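Local coordinates for protein 11R-lipoxygenase (Gersemia fruticosa, PDB 3VF1) that probably inserts molecular oxygen into polyunsaturated fatty acids as a calcium-dependent, non-heme iron lipoxygenase with an N-terminal PLAT domain, at residues A[227-232]-A[607-612]; A[595-600]-A[616-621]. All blocks are in the same frame, centred on the assembly; numbering follows the deposited sequence.

Contact 1. Residues A[227-232]-A[607-612]; sequences DCLEDF and SNHKVI
Leu229 N donates to NE2 of His609, and Lys610 NZ to Asp227 O, two hydrogen bonds that join the first turn of helix 609-615 to the backbone of the 227-232 loop. The first spans 3.1 Å from Leu229 N to His609 NE2. It is nearly straight, with an N-H...acceptor angle of 163°, and the donor lies in the plane of the imidazole, at its edge. NE2 acts as the acceptor, which implies that it is probably unprotonated. CG of His609 sits anti to its own backbone N (chi1 -154°), which carries the ring out from the helix toward the loop. In the second bond, Lys610 NZ reaches Asp227 O, also at 3.1 Å, in the carbonyl plane and on a lone pair. The bend of the lysine at chi2 and the extended end beyond it bring NZ to this carbonyl. The carboxylate of Asp227 is not in contact with the ammonium, OD1 lying 4.7 Å from NZ of Lys610, but its charge probably adds some attraction.

The side chains of Cys228 and Leu229 pack beside the imidazole bond. CB of Cys228 comes obliquely to the ring, 3.5 Å from NE2 of His609, and CG of Leu229 is 3.4 Å from the same nitrogen. Deeper in, CD2 of Leu229 meets CG2 of Ile612 at 4.1 Å, the two side chains crossing at about a right angle. Ile612 also packs on Trp370 and Met374 of helix 369-410.

At the start of the helix, OD1 of Asn608 accepts from Val611 N. This is an N-cap, and the two residues that follow it bind the backbone entering the 3-10 segment that starts at Leu229, within the lipoxygenase domain and away from the iron site.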
loop_
_atom_site.group_PDB
_atom_site.type_symbol
_atom_site.label_atom_id
_atom_site.label_comp_id
_atom_site.label_asym_id
_atom_site.label_seq_id
_atom_site.Cartn_x
_atom_site.Cartn_y
_atom_site.Cartn_z
ATOM N N ASP A 227 32.387 -13.770 -3.606
ATOM C CA ASP A 227 33.263 -14.915 -3.385
ATOM C C ASP A 227 32.488 -16.088 -2.795
ATOM O O ASP A 227 32.665 -17.231 -3.215
ATOM C CB ASP A 227 34.423 -14.534 -2.465
ATOM C CG ASP A 227 35.305 -13.453 -3.060
ATOM O OD1 ASP A 227 35.572 -13.505 -4.279
ATOM O OD2 ASP A 227 35.726 -12.549 -2.308
ATOM N N CYS A 228 31.628 -15.802 -1.823
ATOM C CA CYS A 228 30.806 -16.836 -1.206
ATOM C C CYS A 228 29.489 -16.264 -0.685
ATOM O O CYS A 228 29.308 -15.048 -0.618
ATOM C CB CYS A 228 31.571 -17.523 -0.074
ATOM S SG CYS A 228 31.944 -16.459 1.332
ATOM N N LEU A 229 28.580 -17.159 -0.311
ATOM C CA LEU A 229 27.234 -16.784 0.101
ATOM C C LEU A 229 27.230 -15.892 1.339
ATOM O O LEU A 229 26.348 -15.046 1.500
ATOM C CB LEU A 229 26.410 -18.045 0.371
ATOM C CG LEU A 229 26.143 -18.914 -0.860
ATOM C CD1 LEU A 229 25.716 -20.318 -0.461
ATOM C CD2 LEU A 229 25.087 -18.268 -1.742
ATOM N N GLU A 230 28.214 -16.081 2.210
ATOM C CA GLU A 230 28.262 -15.347 3.470
ATOM C C GLU A 230 28.671 -13.890 3.277
ATOM O O GLU A 230 28.468 -13.064 4.167
ATOM C CB GLU A 230 29.222 -16.029 4.445
ATOM C CG GLU A 230 28.863 -17.473 4.750
ATOM C CD GLU A 230 27.423 -17.633 5.196
ATOM O OE1 GLU A 230 27.164 -17.558 6.416
ATOM O OE2 GLU A 230 26.547 -17.830 4.326
ATOM N N ASP A 231 29.242 -13.573 2.119
ATOM C CA ASP A 231 29.719 -12.219 1.855
ATOM C C ASP A 231 28.582 -11.233 1.594
ATOM O O ASP A 231 28.793 -10.019 1.612
ATOM C CB ASP A 231 30.694 -12.212 0.676
ATOM C CG ASP A 231 32.070 -12.732 1.053
ATOM O OD1 ASP A 231 32.397 -12.747 2.258
ATOM O OD2 ASP A 231 32.829 -13.120 0.142
ATOM N N PHE A 232 27.381 -11.746 1.349
ATOM C CA PHE A 232 26.220 -10.882 1.171
ATOM C C PHE A 232 25.931 -10.082 2.441
ATOM O O PHE A 232 25.274 -9.043 2.391
ATOM C CB PHE A 232 24.989 -11.698 0.769
ATOM C CG PHE A 232 24.930 -12.019 -0.699
ATOM C CD1 PHE A 232 24.622 -11.034 -1.623
ATOM C CD2 PHE A 232 25.174 -13.304 -1.153
ATOM C CE1 PHE A 232 24.566 -11.323 -2.974
ATOM C CE2 PHE A 232 25.116 -13.599 -2.503
ATOM C CZ PHE A 232 24.813 -12.607 -3.414
ATOM N N SER A 607 25.894 -28.794 -9.419
ATOM C CA SER A 607 25.875 -27.634 -8.530
ATOM C C SER A 607 26.944 -27.681 -7.442
ATOM O O SER A 607 27.258 -28.738 -6.893
ATOM C CB SER A 607 24.501 -27.479 -7.877
ATOM O OG SER A 607 23.486 -27.316 -8.854
ATOM N N ASN A 608 27.489 -26.508 -7.141
ATOM C CA ASN A 608 28.414 -26.329 -6.034
ATOM C C ASN A 608 28.449 -24.852 -5.660
ATOM O O ASN A 608 27.742 -24.039 -6.256
ATOM C CB ASN A 608 29.811 -26.834 -6.394
ATOM C CG ASN A 608 30.414 -26.092 -7.568
ATOM O OD1 ASN A 608 30.756 -24.914 -7.465
ATOM N ND2 ASN A 608 30.564 -26.786 -8.691
ATOM N N HIS A 609 29.270 -24.502 -4.678
ATOM C CA HIS A 609 29.283 -23.144 -4.149
ATOM C C HIS A 609 29.573 -22.101 -5.233
ATOM O O HIS A 609 28.809 -21.154 -5.407
ATOM C CB HIS A 609 30.298 -23.027 -3.012
ATOM C CG HIS A 609 29.977 -21.946 -2.030
ATOM N ND1 HIS A 609 30.239 -22.061 -0.683
ATOM C CD2 HIS A 609 29.411 -20.726 -2.200
ATOM C CE1 HIS A 609 29.848 -20.961 -0.064
ATOM N NE2 HIS A 609 29.343 -20.136 -0.962
ATOM N N LYS A 610 30.667 -22.281 -5.967
ATOM C CA LYS A 610 31.084 -21.296 -6.964
ATOM C C LYS A 610 30.099 -21.183 -8.127
ATOM O O LYS A 610 29.900 -20.097 -8.674
ATOM C CB LYS A 610 32.483 -21.621 -7.493
ATOM C CG LYS A 610 33.605 -21.332 -6.507
ATOM C CD LYS A 610 33.744 -19.840 -6.231
ATOM C CE LYS A 610 34.896 -19.558 -5.276
ATOM N NZ LYS A 610 35.050 -18.105 -4.983
ATOM N N VAL A 611 29.488 -22.298 -8.509
ATOM C CA VAL A 611 28.493 -22.281 -9.575
ATOM C C VAL A 611 27.315 -21.414 -9.163
ATOM O O VAL A 611 26.796 -20.628 -9.957
ATOM C CB VAL A 611 27.976 -23.696 -9.896
ATOM C CG1 VAL A 611 26.748 -23.627 -10.798
ATOM C CG2 VAL A 611 29.072 -24.529 -10.541
ATOM N N ILE A 612 26.899 -21.567 -7.911
ATOM C CA ILE A 612 25.782 -20.803 -7.372
ATOM C C ILE A 612 26.105 -19.311 -7.330
ATOM O O ILE A 612 25.256 -18.482 -7.651
ATOM C CB ILE A 612 25.396 -21.307 -5.967
ATOM C CG1 ILE A 612 24.626 -22.624 -6.089
ATOM C CG2 ILE A 612 24.553 -20.275 -5.236
ATOM C CD1 ILE A 612 24.366 -23.323 -4.771
#

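Contact 2. Residues A[595-600]-A[616-621]; sequences LMRQPP and LANKHQ
Arg597 grips the carbonyl of Leu616 side-on with two nitrogens, NE at 2.8 Å and NH2 at 2.9 Å from Leu616 O. The oxygen lies at the guanidinium edge, close to its plane. NH2 comes in almost along the C=O axis, at a C=O...donor angle of 171°, while NE is tilted from the carbonyl plane. With CG beside the backbone N and a bend at chi3 (-66°), the arginine turns this edge onto the carbonyl. CB of Asn618 lies over one guanidinium face, toward its rim, and the Asn618 amide plane is turned 66° from the guanidinium.

The aliphatic part of the arginine passes Gln621, its CD lying 3.4 Å from OE1 of Gln621. Leu595 meets the same amide, its CD1 touching OE1 and its CD2 lying 3.8 Å from CD of Gln621. CD1 of Leu595 also packs on Ala617. Beyond the arginine, Met596 and Leu616 run side by side in the same direction, with CE of Met596 3.9 Å from CD2 of Leu616. Two modelled waters lie between Leu595 O and Ala617 N and between NH1 of Arg597 and ND2 of Asn618, but each sits implausibly close to one partner, so these bridges are doubtful.

Further out, Asp225 forms a salt bridge with NH2 of Arg597 and helps fix the guanidinium. Helix 369-410 covers Met596 through Leu377, Trp378 and Cys381. OE1 of Gln621 accepts from Asn618 N at 2.9 Å, which holds the glutamine amide against Leu595 and Arg597. In return, OD1 of Asn618 accepts from Gln621 N at 2.8 Å. These reciprocal bonds form a capping box at the N terminus of helix 619-632, with Arg597, from the loop before helix 609-615, holding the Leu616 carbonyl just ahead of the box.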
loop_
_atom_site.group_PDB
_atom_site.type_symbol
_atom_site.label_atom_id
_atom_site.label_comp_id
_atom_site.label_asym_id
_atom_site.label_seq_id
_atom_site.Cartn_x
_atom_site.Cartn_y
_atom_site.Cartn_z
ATOM N N LEU A 595 17.341 -11.717 -9.238
ATOM C CA LEU A 595 17.667 -12.108 -10.603
ATOM C C LEU A 595 18.660 -13.263 -10.631
ATOM O O LEU A 595 19.292 -13.578 -9.623
ATOM C CB LEU A 595 18.235 -10.914 -11.378
ATOM C CG LEU A 595 19.549 -10.311 -10.869
ATOM C CD1 LEU A 595 20.755 -11.143 -11.286
ATOM C CD2 LEU A 595 19.706 -8.881 -11.364
ATOM N N MET A 596 18.780 -13.894 -11.794
ATOM C CA MET A 596 19.802 -14.904 -12.028
ATOM C C MET A 596 20.566 -14.533 -13.293
ATOM O O MET A 596 19.968 -14.155 -14.298
ATOM C CB MET A 596 19.171 -16.289 -12.176
ATOM C CG MET A 596 18.605 -16.861 -10.883
ATOM S SD MET A 596 19.870 -17.173 -9.637
ATOM C CE MET A 596 18.929 -18.068 -8.407
ATOM N N ARG A 597 21.890 -14.637 -13.237
ATOM C CA ARG A 597 22.736 -14.229 -14.352
ATOM C C ARG A 597 23.097 -15.401 -15.256
ATOM O O ARG A 597 23.697 -15.216 -16.314
ATOM C CB ARG A 597 24.012 -13.577 -13.831
ATOM C CG ARG A 597 23.791 -12.238 -13.159
ATOM C CD ARG A 597 25.109 -11.660 -12.690
ATOM N NE ARG A 597 25.697 -12.469 -11.628
ATOM C CZ ARG A 597 27.002 -12.653 -11.448
ATOM N NH1 ARG A 597 27.885 -12.090 -12.261
ATOM N NH2 ARG A 597 27.426 -13.410 -10.446
ATOM N N GLN A 598 22.737 -16.606 -14.830
ATOM C CA GLN A 598 22.976 -17.799 -15.627
ATOM C C GLN A 598 21.692 -18.601 -15.730
ATOM O O GLN A 598 20.849 -18.540 -14.838
ATOM C CB GLN A 598 24.061 -18.662 -14.987
ATOM C CG GLN A 598 25.416 -17.988 -14.878
ATOM C CD GLN A 598 26.082 -17.811 -16.227
ATOM O OE1 GLN A 598 25.703 -18.452 -17.207
ATOM N NE2 GLN A 598 27.078 -16.936 -16.285
ATOM N N PRO A 599 21.531 -19.355 -16.825
ATOM C CA PRO A 599 20.356 -20.221 -16.933
ATOM C C PRO A 599 20.393 -21.313 -15.873
ATOM O O PRO A 599 21.461 -21.600 -15.335
ATOM C CB PRO A 599 20.484 -20.819 -18.338
ATOM C CG PRO A 599 21.932 -20.699 -18.684
ATOM C CD PRO A 599 22.420 -19.463 -17.995
ATOM N N PRO A 600 19.237 -21.917 -15.571
ATOM C CA PRO A 600 19.182 -22.975 -14.557
ATOM C C PRO A 600 19.957 -24.208 -15.001
ATOM O O PRO A 600 20.306 -24.314 -16.174
ATOM C CB PRO A 600 17.688 -23.286 -14.456
ATOM C CG PRO A 600 17.132 -22.895 -15.782
ATOM C CD PRO A 600 17.936 -21.710 -16.230
ATOM N N LEU A 616 23.811 -16.060 -8.856
ATOM C CA LEU A 616 23.304 -14.989 -8.008
ATOM C C LEU A 616 23.815 -13.631 -8.475
ATOM O O LEU A 616 24.824 -13.537 -9.175
ATOM C CB LEU A 616 23.694 -15.231 -6.547
ATOM C CG LEU A 616 23.095 -16.485 -5.904
ATOM C CD1 LEU A 616 23.536 -16.607 -4.453
ATOM C CD2 LEU A 616 21.577 -16.478 -6.006
ATOM N N ALA A 617 23.101 -12.582 -8.082
ATOM C CA ALA A 617 23.432 -11.220 -8.479
ATOM C C ALA A 617 24.897 -10.902 -8.206
ATOM O O ALA A 617 25.487 -11.416 -7.256
ATOM C CB ALA A 617 22.538 -10.235 -7.740
ATOM N N ASN A 618 25.483 -10.060 -9.049
ATOM C CA ASN A 618 26.844 -9.593 -8.826
ATOM C C ASN A 618 26.839 -8.487 -7.775
ATOM O O ASN A 618 25.794 -8.161 -7.220
ATOM C CB ASN A 618 27.483 -9.117 -10.136
ATOM C CG ASN A 618 26.751 -7.944 -10.758
ATOM O OD1 ASN A 618 26.265 -7.057 -10.060
ATOM N ND2 ASN A 618 26.670 -7.936 -12.082
ATOM N N LYS A 619 28.004 -7.912 -7.500
ATOM C CA LYS A 619 28.130 -6.952 -6.410
ATOM C C LYS A 619 27.310 -5.682 -6.644
ATOM O O LYS A 619 26.555 -5.262 -5.769
ATOM C CB LYS A 619 29.603 -6.612 -6.168
ATOM C CG LYS A 619 30.429 -7.819 -5.748
ATOM C CD LYS A 619 31.748 -7.421 -5.111
ATOM C CE LYS A 619 32.524 -8.644 -4.651
ATOM N NZ LYS A 619 33.786 -8.275 -3.953
ATOM N N HIS A 620 27.451 -5.078 -7.818
ATOM C CA HIS A 620 26.707 -3.862 -8.135
ATOM C C HIS A 620 25.202 -4.093 -8.063
ATOM O O HIS A 620 24.463 -3.266 -7.529
ATOM C CB HIS A 620 27.078 -3.349 -9.526
ATOM C CG HIS A 620 26.239 -2.197 -9.985
ATOM N ND1 HIS A 620 26.513 -0.891 -9.640
ATOM C CD2 HIS A 620 25.127 -2.155 -10.759
ATOM C CE1 HIS A 620 25.611 -0.094 -10.184
ATOM N NE2 HIS A 620 24.758 -0.837 -10.867
ATOM N N GLN A 621 24.753 -5.222 -8.602
ATOM C CA GLN A 621 23.331 -5.544 -8.644
ATOM C C GLN A 621 22.766 -5.724 -7.240
ATOM O O GLN A 621 21.656 -5.275 -6.946
ATOM C CB GLN A 621 23.096 -6.818 -9.460
ATOM C CG GLN A 621 23.360 -6.667 -10.949
ATOM C CD GLN A 621 23.363 -7.999 -11.675
ATOM O OE1 GLN A 621 23.601 -9.045 -11.069
ATOM N NE2 GLN A 621 23.092 -7.968 -12.976
HETATM O O HOH W 1 20.303 -13.321 -7.435
HETATM O O HOH W 2 27.830 -10.257 -14.031
#

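After the PLAT domain, the chain reaches the 227-232 loop, and contact 1 closes only some 375 residues later, when the start of helix 609-615 comes back to it. Most of the helical lipoxygenase domain, including helix 369-410, lies within that span. Contact 2 closes a short loop of about 15 residues around helix 609-615, from 595-600 to 616-621. The segments alternate along the chain, so the two closures cross rather than nest. Their centres are 11 Å apart, and they meet where Leu616 packs on Leu229 and Phe232. Together they tie the successive helices 609-615 and 619-632 to two loops.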